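Peptidoglycan recognition protein 3 (Branchiostoma belcheri tsingtauense, PDB 4Z8I) probably cleaves the amide bond between N-acetylmuramic acid and L-alanine in bacterial peptidoglycan, as a zinc-dependent amidase fused to a chitin-binding domain. Local coordinates at residues Gly136-Gly141 against Ile177-Ser182; Ser182-Gly187 against Tyr197-His202; Gly201-Asp204 against Cys210-Asn213. All blocks are in the same frame, centred on the assembly; numbering follows the deposited sequence.

Followed from the N terminus, the three contacts come in series and none nests inside another. Contact 1 closes a loop of 35 residues that includes strand 158-163, bringing strand 138-140 against helix 174-190. Contact 2 opens on the same helix, with Ser-182 common to both, and closes a much shorter connection of nine residues onto edge strand 197-201 of the same mixed sheet. Where that strand runs into helix 202-205, contact 3 begins, sharing Gly-201 and His-202 with contact 2; its five-residue loop returns to the zinc ion. The path thus runs from the helix-covered interior to the metal site, the centres of contacts 1 and 3 lying about 17 Å apart.

Contact 1. Residues Gly136-Gly141 against Ile177-Ser182; sequences GNVYEG and IAAAKS
Val-138 meets Ala-179 where strand 138-140 faces helix 174-190, and the touching is done by one branch of the valine. Its CB carries two methyls with different partners. CG1 lies anti to the backbone N (chi1 -175°) and packs on CD2 of Leu-183, one turn further along the helix, at 3.7 Å. That rotation places CG2 beside the backbone N, from where it reaches the helix at Ala-179: CG2 is 3.8 Å from Ala-179 CB, an apolar methyl-methyl contact, with the carbonyl O of Ala-179 equally close to CG2.

The alanine methyl also meets backbone. The carbonyl O of Gly-136, in the turn leading into the strand, lies against Ala-179 CB, so this small residue fits between the turn and the valine. No hydrogen bond joins the two segments. Within the helix, Ala-178 O accepts from Ser-182 N at 2.9 Å and from Ser-182 OG at 2.7 Å, the two donors arriving from opposite faces of the carbonyl plane.

Strand 138-140 lies between strands 66-67 and 130-132. Its Tyr-139 packs on helix 103-120 while Val-138 packs on helix 174-190, so the strand is sandwiched in a three-layer alpha/beta core. Farther round helix 174-190, Ile-177 and Ala-180 rest on Phe-163 of strand 158-163.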
loop_
_atom_site.group_PDB
_atom_site.type_symbol
_atom_site.label_atom_id
_atom_site.label_comp_id
_atom_site.label_asym_id
_atom_site.label_seq_id
_atom_site.Cartn_x
_atom_site.Cartn_y
_atom_site.Cartn_z
ATOM N N GLY A 136 -9.937 4.674 -2.286
ATOM C CA GLY A 136 -9.487 3.339 -1.947
ATOM C C GLY A 136 -8.557 2.740 -2.982
ATOM O O GLY A 136 -8.178 1.574 -2.881
ATOM N N ASN A 137 -8.185 3.535 -3.979
ATOM C CA ASN A 137 -7.305 3.056 -5.039
ATOM C C ASN A 137 -5.838 3.418 -4.826
ATOM O O ASN A 137 -5.519 4.374 -4.117
ATOM C CB ASN A 137 -7.772 3.579 -6.398
ATOM C CG ASN A 137 -9.016 2.872 -6.898
ATOM O OD1 ASN A 137 -9.098 1.641 -6.877
ATOM N ND2 ASN A 137 -9.995 3.650 -7.354
ATOM N N VAL A 138 -4.954 2.640 -5.442
ATOM C CA VAL A 138 -3.532 2.955 -5.477
ATOM C C VAL A 138 -3.171 3.440 -6.880
ATOM O O VAL A 138 -3.636 2.883 -7.877
ATOM C CB VAL A 138 -2.674 1.728 -5.119
ATOM C CG1 VAL A 138 -1.203 2.107 -5.041
ATOM C CG2 VAL A 138 -3.130 1.134 -3.804
ATOM N N TYR A 139 -2.355 4.487 -6.952
ATOM C CA TYR A 139 -1.941 5.059 -8.228
ATOM C C TYR A 139 -0.429 4.959 -8.410
ATOM O O TYR A 139 0.341 5.140 -7.461
ATOM C CB TYR A 139 -2.424 6.511 -8.346
ATOM C CG TYR A 139 -3.930 6.630 -8.355
ATOM C CD1 TYR A 139 -4.653 6.599 -7.171
ATOM C CD2 TYR A 139 -4.629 6.761 -9.548
ATOM C CE1 TYR A 139 -6.030 6.694 -7.172
ATOM C CE2 TYR A 139 -6.008 6.859 -9.561
ATOM C CZ TYR A 139 -6.700 6.823 -8.369
ATOM O OH TYR A 139 -8.070 6.919 -8.368
ATOM N N GLU A 140 -0.015 4.662 -9.638
ATOM C CA GLU A 140 1.386 4.403 -9.952
ATOM C C GLU A 140 2.168 5.689 -10.170
ATOM O O GLU A 140 1.855 6.472 -11.067
ATOM C CB GLU A 140 1.490 3.526 -11.204
ATOM C CG GLU A 140 2.908 3.106 -11.573
ATOM C CD GLU A 140 2.980 2.422 -12.929
ATOM O OE1 GLU A 140 2.110 2.692 -13.786
ATOM O OE2 GLU A 140 3.910 1.614 -13.141
ATOM N N GLY A 141 3.184 5.899 -9.341
ATOM C CA GLY A 141 4.112 6.996 -9.534
ATOM C C GLY A 141 5.363 6.492 -10.227
ATOM O O GLY A 141 5.301 6.030 -11.368
ATOM N N ILE A 177 -6.305 3.282 3.780
ATOM C CA ILE A 177 -5.396 2.577 4.677
ATOM C C ILE A 177 -5.196 1.132 4.224
ATOM O O ILE A 177 -4.064 0.650 4.104
ATOM C CB ILE A 177 -5.947 2.556 6.114
ATOM C CG1 ILE A 177 -6.427 3.951 6.535
ATOM C CG2 ILE A 177 -4.909 2.008 7.078
ATOM C CD1 ILE A 177 -5.338 4.997 6.569
ATOM N N ALA A 178 -6.311 0.450 3.976
ATOM C CA ALA A 178 -6.290 -0.930 3.507
ATOM C C ALA A 178 -5.508 -1.064 2.209
ATOM O O ALA A 178 -4.733 -2.008 2.031
ATOM C CB ALA A 178 -7.703 -1.439 3.324
ATOM N N ALA A 179 -5.712 -0.113 1.303
ATOM C CA ALA A 179 -5.013 -0.122 0.023
ATOM C C ALA A 179 -3.506 0.051 0.202
ATOM O O ALA A 179 -2.719 -0.612 -0.474
ATOM C CB ALA A 179 -5.566 0.949 -0.892
ATOM N N ALA A 180 -3.108 0.941 1.106
ATOM C CA ALA A 180 -1.684 1.151 1.374
ATOM C C ALA A 180 -1.033 -0.087 1.986
ATOM O O ALA A 180 0.044 -0.516 1.555
ATOM C CB ALA A 180 -1.487 2.348 2.276
ATOM N N LYS A 181 -1.690 -0.651 2.996
ATOM C CA LYS A 181 -1.194 -1.858 3.647
ATOM C C LYS A 181 -1.072 -3.010 2.656
ATOM O O LYS A 181 -0.083 -3.743 2.662
ATOM C CB LYS A 181 -2.109 -2.252 4.808
ATOM C CG LYS A 181 -2.142 -1.244 5.943
ATOM C CD LYS A 181 -2.998 -1.743 7.098
ATOM C CE LYS A 181 -2.936 -0.788 8.282
ATOM N NZ LYS A 181 -3.748 -1.265 9.441
ATOM N N SER A 182 -2.078 -3.163 1.800
ATOM C CA SER A 182 -2.053 -4.211 0.789
ATOM C C SER A 182 -0.949 -3.952 -0.222
ATOM O O SER A 182 -0.346 -4.888 -0.734
ATOM C CB SER A 182 -3.396 -4.307 0.070
ATOM O OG SER A 182 -4.451 -4.453 0.998
#

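Contact 2. Residues Ser182-Gly187 against Tyr197-His202; sequences SLISCG and YSLYGH. With ZN (zinc ion), chain B.
Ile-184 alone makes the helix side of this contact, its two branches going to two different residues of the strand. CG2 lies 3.4 Å from Tyr-197 CZ. The methyl meets the hydroxyl end of the ring obliquely, and its near-equal distances to CE1 (3.9 Å) and CE2 (3.8 Å) of Tyr-197 centre it on that end. The two side chains cross at about a right angle. Tyr-197 reaches the helix with CG between its backbone N and carbonyl carbon (chi1 73°). The other branch of Ile-184 is extended, with CG1 beside the backbone N and chi2 at 176°, and its CD1 approaches Leu-199 CD1 at 4.2 Å. With an alanine at Tyr-197, Ile-184 CG2 would probably face a gap where the phenol was, and CD1 against Leu-199 would be its last hold on this strand.

Ile-184 also touches Ile-161 of strand 158-163, and the disulfide of Cys-186 ties the helix to Cys-63. Helix 174-190 rests on strand 158-163 and on edge strand 197-201, which leads to the zinc ligand His-202; between these two in the sheet runs strand 87-94, whose Val-90 is met by Tyr-197 and Leu-199.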
loop_
_atom_site.group_PDB
_atom_site.type_symbol
_atom_site.label_atom_id
_atom_site.label_comp_id
_atom_site.label_asym_id
_atom_site.label_seq_id
_atom_site.Cartn_x
_atom_site.Cartn_y
_atom_site.Cartn_z
ATOM N N SER A 182 -2.078 -3.163 1.800
ATOM C CA SER A 182 -2.053 -4.211 0.789
ATOM C C SER A 182 -0.949 -3.952 -0.222
ATOM O O SER A 182 -0.346 -4.888 -0.734
ATOM C CB SER A 182 -3.396 -4.307 0.070
ATOM O OG SER A 182 -4.451 -4.453 0.998
ATOM N N LEU A 183 -0.691 -2.681 -0.514
ATOM C CA LEU A 183 0.378 -2.326 -1.438
ATOM C C LEU A 183 1.707 -2.792 -0.868
ATOM O O LEU A 183 2.489 -3.465 -1.547
ATOM C CB LEU A 183 0.416 -0.820 -1.684
ATOM C CG LEU A 183 1.524 -0.350 -2.629
ATOM C CD1 LEU A 183 1.343 -0.951 -4.014
ATOM C CD2 LEU A 183 1.561 1.160 -2.708
ATOM N N ILE A 184 1.945 -2.433 0.390
ATOM C CA ILE A 184 3.156 -2.841 1.092
ATOM C C ILE A 184 3.305 -4.361 1.088
ATOM O O ILE A 184 4.368 -4.891 0.749
ATOM C CB ILE A 184 3.159 -2.321 2.541
ATOM C CG1 ILE A 184 3.114 -0.790 2.551
ATOM C CG2 ILE A 184 4.389 -2.808 3.276
ATOM C CD1 ILE A 184 3.011 -0.178 3.942
ATOM N N SER A 185 2.227 -5.049 1.453
ATOM C CA SER A 185 2.205 -6.507 1.486
ATOM C C SER A 185 2.577 -7.097 0.127
ATOM O O SER A 185 3.394 -8.007 0.042
ATOM C CB SER A 185 0.823 -6.998 1.919
ATOM O OG SER A 185 0.778 -8.408 1.998
ATOM N N CYS A 186 1.977 -6.555 -0.926
ATOM C CA CYS A 186 2.228 -6.980 -2.299
ATOM C C CYS A 186 3.704 -6.836 -2.642
ATOM O O CYS A 186 4.326 -7.756 -3.191
ATOM C CB CYS A 186 1.386 -6.123 -3.249
ATOM S SG CYS A 186 1.463 -6.582 -4.988
ATOM N N GLY A 187 4.259 -5.672 -2.316
ATOM C CA GLY A 187 5.666 -5.409 -2.553
ATOM C C GLY A 187 6.551 -6.400 -1.828
ATOM O O GLY A 187 7.600 -6.794 -2.342
ATOM N N TYR A 197 11.187 -5.213 6.679
ATOM C CA TYR A 197 11.251 -3.800 6.330
ATOM C C TYR A 197 10.923 -2.914 7.526
ATOM O O TYR A 197 10.311 -3.362 8.493
ATOM C CB TYR A 197 10.314 -3.483 5.156
ATOM C CG TYR A 197 8.842 -3.474 5.503
ATOM C CD1 TYR A 197 8.217 -2.306 5.927
ATOM C CD2 TYR A 197 8.073 -4.627 5.391
ATOM C CE1 TYR A 197 6.877 -2.288 6.246
ATOM C CE2 TYR A 197 6.728 -4.617 5.706
ATOM C CZ TYR A 197 6.138 -3.446 6.134
ATOM O OH TYR A 197 4.802 -3.426 6.448
ATOM N N SER A 198 11.334 -1.653 7.453
ATOM C CA SER A 198 11.001 -0.686 8.489
ATOM C C SER A 198 10.032 0.351 7.940
ATOM O O SER A 198 10.210 0.851 6.829
ATOM C CB SER A 198 12.263 -0.006 9.023
ATOM O OG SER A 198 13.105 -0.939 9.675
ATOM N N LEU A 199 9.005 0.671 8.718
ATOM C CA LEU A 199 8.009 1.648 8.296
ATOM C C LEU A 199 8.258 2.997 8.964
ATOM O O LEU A 199 8.344 3.086 10.189
ATOM C CB LEU A 199 6.597 1.153 8.625
ATOM C CG LEU A 199 5.437 2.068 8.225
ATOM C CD1 LEU A 199 5.194 2.007 6.728
ATOM C CD2 LEU A 199 4.176 1.709 8.987
ATOM N N TYR A 200 8.376 4.045 8.155
ATOM C CA TYR A 200 8.586 5.392 8.678
ATOM C C TYR A 200 7.478 6.333 8.227
ATOM O O TYR A 200 6.887 6.146 7.163
ATOM C CB TYR A 200 9.920 5.971 8.188
ATOM C CG TYR A 200 11.151 5.179 8.552
ATOM C CD1 TYR A 200 11.506 4.041 7.840
ATOM C CD2 TYR A 200 11.981 5.589 9.586
ATOM C CE1 TYR A 200 12.638 3.323 8.167
ATOM C CE2 TYR A 200 13.118 4.873 9.916
ATOM C CZ TYR A 200 13.440 3.742 9.200
ATOM O OH TYR A 200 14.567 3.022 9.514
ATOM N N GLY A 201 7.203 7.347 9.039
ATOM C CA GLY A 201 6.474 8.508 8.565
ATOM C C GLY A 201 7.520 9.462 8.022
ATOM O O GLY A 201 8.697 9.332 8.357
ATOM N N HIS A 202 7.114 10.411 7.186
ATOM C CA HIS A 202 8.067 11.357 6.608
ATOM C C HIS A 202 8.783 12.154 7.699
ATOM O O HIS A 202 9.981 12.415 7.602
ATOM C CB HIS A 202 7.362 12.298 5.629
ATOM C CG HIS A 202 8.295 13.162 4.839
ATOM N ND1 HIS A 202 7.856 14.205 4.053
ATOM C CD2 HIS A 202 9.642 13.133 4.703
ATOM C CE1 HIS A 202 8.891 14.785 3.472
ATOM N NE2 HIS A 202 9.988 14.154 3.851
HETATM ZN ZN ZN B . 6.175 13.827 3.123
HETATM O O HOH W 1 6.327 14.918 1.509
#

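Contact 3. Residues Gly201-Asp204 against Cys210-Asn213; sequences GHRD and CPGN. With ZN (zinc ion), chain B.
Asn-213 OD1 is gripped by both terminal nitrogens of Arg-203, end-on. NH1 donates at 3.2 Å, lying in the carbonyl plane of Asn-213, whereas NH2 donates at 3.1 Å from 42° above it. The oxygen sits in the guanidinium plane, and the amide is turned 82° against that plane. In this peptidoglycan recognition protein amidase fold, the clamp ties together the far side of the loop that carries zinc ligands.

Arg-203 NH2 also bonds Ala-209 O, and Tyr-216 offers the guanidinium a cation-pi partner, so the group is fixed from several directions. The arginine chain is bent at chi3 (61°) and reaches past the Cys-210 carbonyl to Asn-213. Closer to the metal, Arg-203 N makes a weak bond to Cys-210 O, linking the backbone just after one zinc ligand to the other. A cis peptide joins Cys-210 to Pro-211, whose CD packs near Gly-201 CA and His-202 N.

Each segment supplies one ligand; His-93 is the third protein ligand. A water oxygen sits 1.9 Å from the zinc, consistent with a hydrolytic site. His-202 ND1 binds zinc at 2.0 Å and Cys-210 SG at 2.3 Å, with SG lying at the edge of the imidazole, in its plane.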
loop_
_atom_site.group_PDB
_atom_site.type_symbol
_atom_site.label_atom_id
_atom_site.label_comp_id
_atom_site.label_asym_id
_atom_site.label_seq_id
_atom_site.Cartn_x
_atom_site.Cartn_y
_atom_site.Cartn_z
ATOM N N GLY A 201 7.203 7.347 9.039
ATOM C CA GLY A 201 6.474 8.508 8.565
ATOM C C GLY A 201 7.520 9.462 8.022
ATOM O O GLY A 201 8.697 9.332 8.357
ATOM N N HIS A 202 7.114 10.411 7.186
ATOM C CA HIS A 202 8.067 11.357 6.608
ATOM C C HIS A 202 8.783 12.154 7.699
ATOM O O HIS A 202 9.981 12.415 7.602
ATOM C CB HIS A 202 7.362 12.298 5.629
ATOM C CG HIS A 202 8.295 13.162 4.839
ATOM N ND1 HIS A 202 7.856 14.205 4.053
ATOM C CD2 HIS A 202 9.642 13.133 4.703
ATOM C CE1 HIS A 202 8.891 14.785 3.472
ATOM N NE2 HIS A 202 9.988 14.154 3.851
ATOM N N ARG A 203 8.047 12.522 8.744
ATOM C CA ARG A 203 8.608 13.307 9.840
ATOM C C ARG A 203 9.672 12.534 10.611
ATOM O O ARG A 203 10.503 13.128 11.300
ATOM C CB ARG A 203 7.504 13.758 10.800
ATOM C CG ARG A 203 6.780 12.610 11.487
ATOM C CD ARG A 203 5.784 13.108 12.520
ATOM N NE ARG A 203 4.743 13.943 11.929
ATOM C CZ ARG A 203 3.757 14.505 12.620
ATOM N NH1 ARG A 203 3.676 14.321 13.931
ATOM N NH2 ARG A 203 2.852 15.251 12.004
ATOM N N ASP A 204 9.638 11.210 10.499
ATOM C CA ASP A 204 10.599 10.361 11.195
ATOM C C ASP A 204 11.990 10.458 10.571
ATOM O O ASP A 204 12.998 10.195 11.228
ATOM C CB ASP A 204 10.131 8.902 11.182
ATOM C CG ASP A 204 8.962 8.653 12.116
ATOM O OD1 ASP A 204 8.885 9.314 13.172
ATOM O OD2 ASP A 204 8.124 7.785 11.794
ATOM N N CYS A 210 4.580 16.207 7.722
ATOM C CA CYS A 210 4.158 15.040 6.953
ATOM C C CYS A 210 4.419 13.785 7.776
ATOM O O CYS A 210 5.468 13.668 8.408
ATOM C CB CYS A 210 4.945 14.984 5.641
ATOM S SG CYS A 210 4.290 13.891 4.373
ATOM N N PRO A 211 3.481 12.825 7.758
ATOM C CA PRO A 211 2.267 12.773 6.940
ATOM C C PRO A 211 1.029 13.296 7.660
ATOM O O PRO A 211 -0.059 12.769 7.431
ATOM C CB PRO A 211 2.102 11.275 6.709
ATOM C CG PRO A 211 2.563 10.679 7.997
ATOM C CD PRO A 211 3.665 11.578 8.522
ATOM N N GLY A 212 1.185 14.306 8.509
ATOM C CA GLY A 212 0.065 14.812 9.285
ATOM C C GLY A 212 -0.108 14.048 10.584
ATOM O O GLY A 212 0.150 12.848 10.638
ATOM N N ASN A 213 -0.554 14.744 11.627
ATOM C CA ASN A 213 -0.672 14.161 12.966
ATOM C C ASN A 213 -1.472 12.860 13.071
ATOM O O ASN A 213 -0.962 11.860 13.569
ATOM C CB ASN A 213 -1.237 15.190 13.953
ATOM C CG ASN A 213 -0.222 16.247 14.347
ATOM O OD1 ASN A 213 0.984 16.008 14.328
ATOM N ND2 ASN A 213 -0.711 17.423 14.719
HETATM ZN ZN ZN B . 6.175 13.827 3.123
HETATM O O HOH W 1 6.327 14.918 1.509
#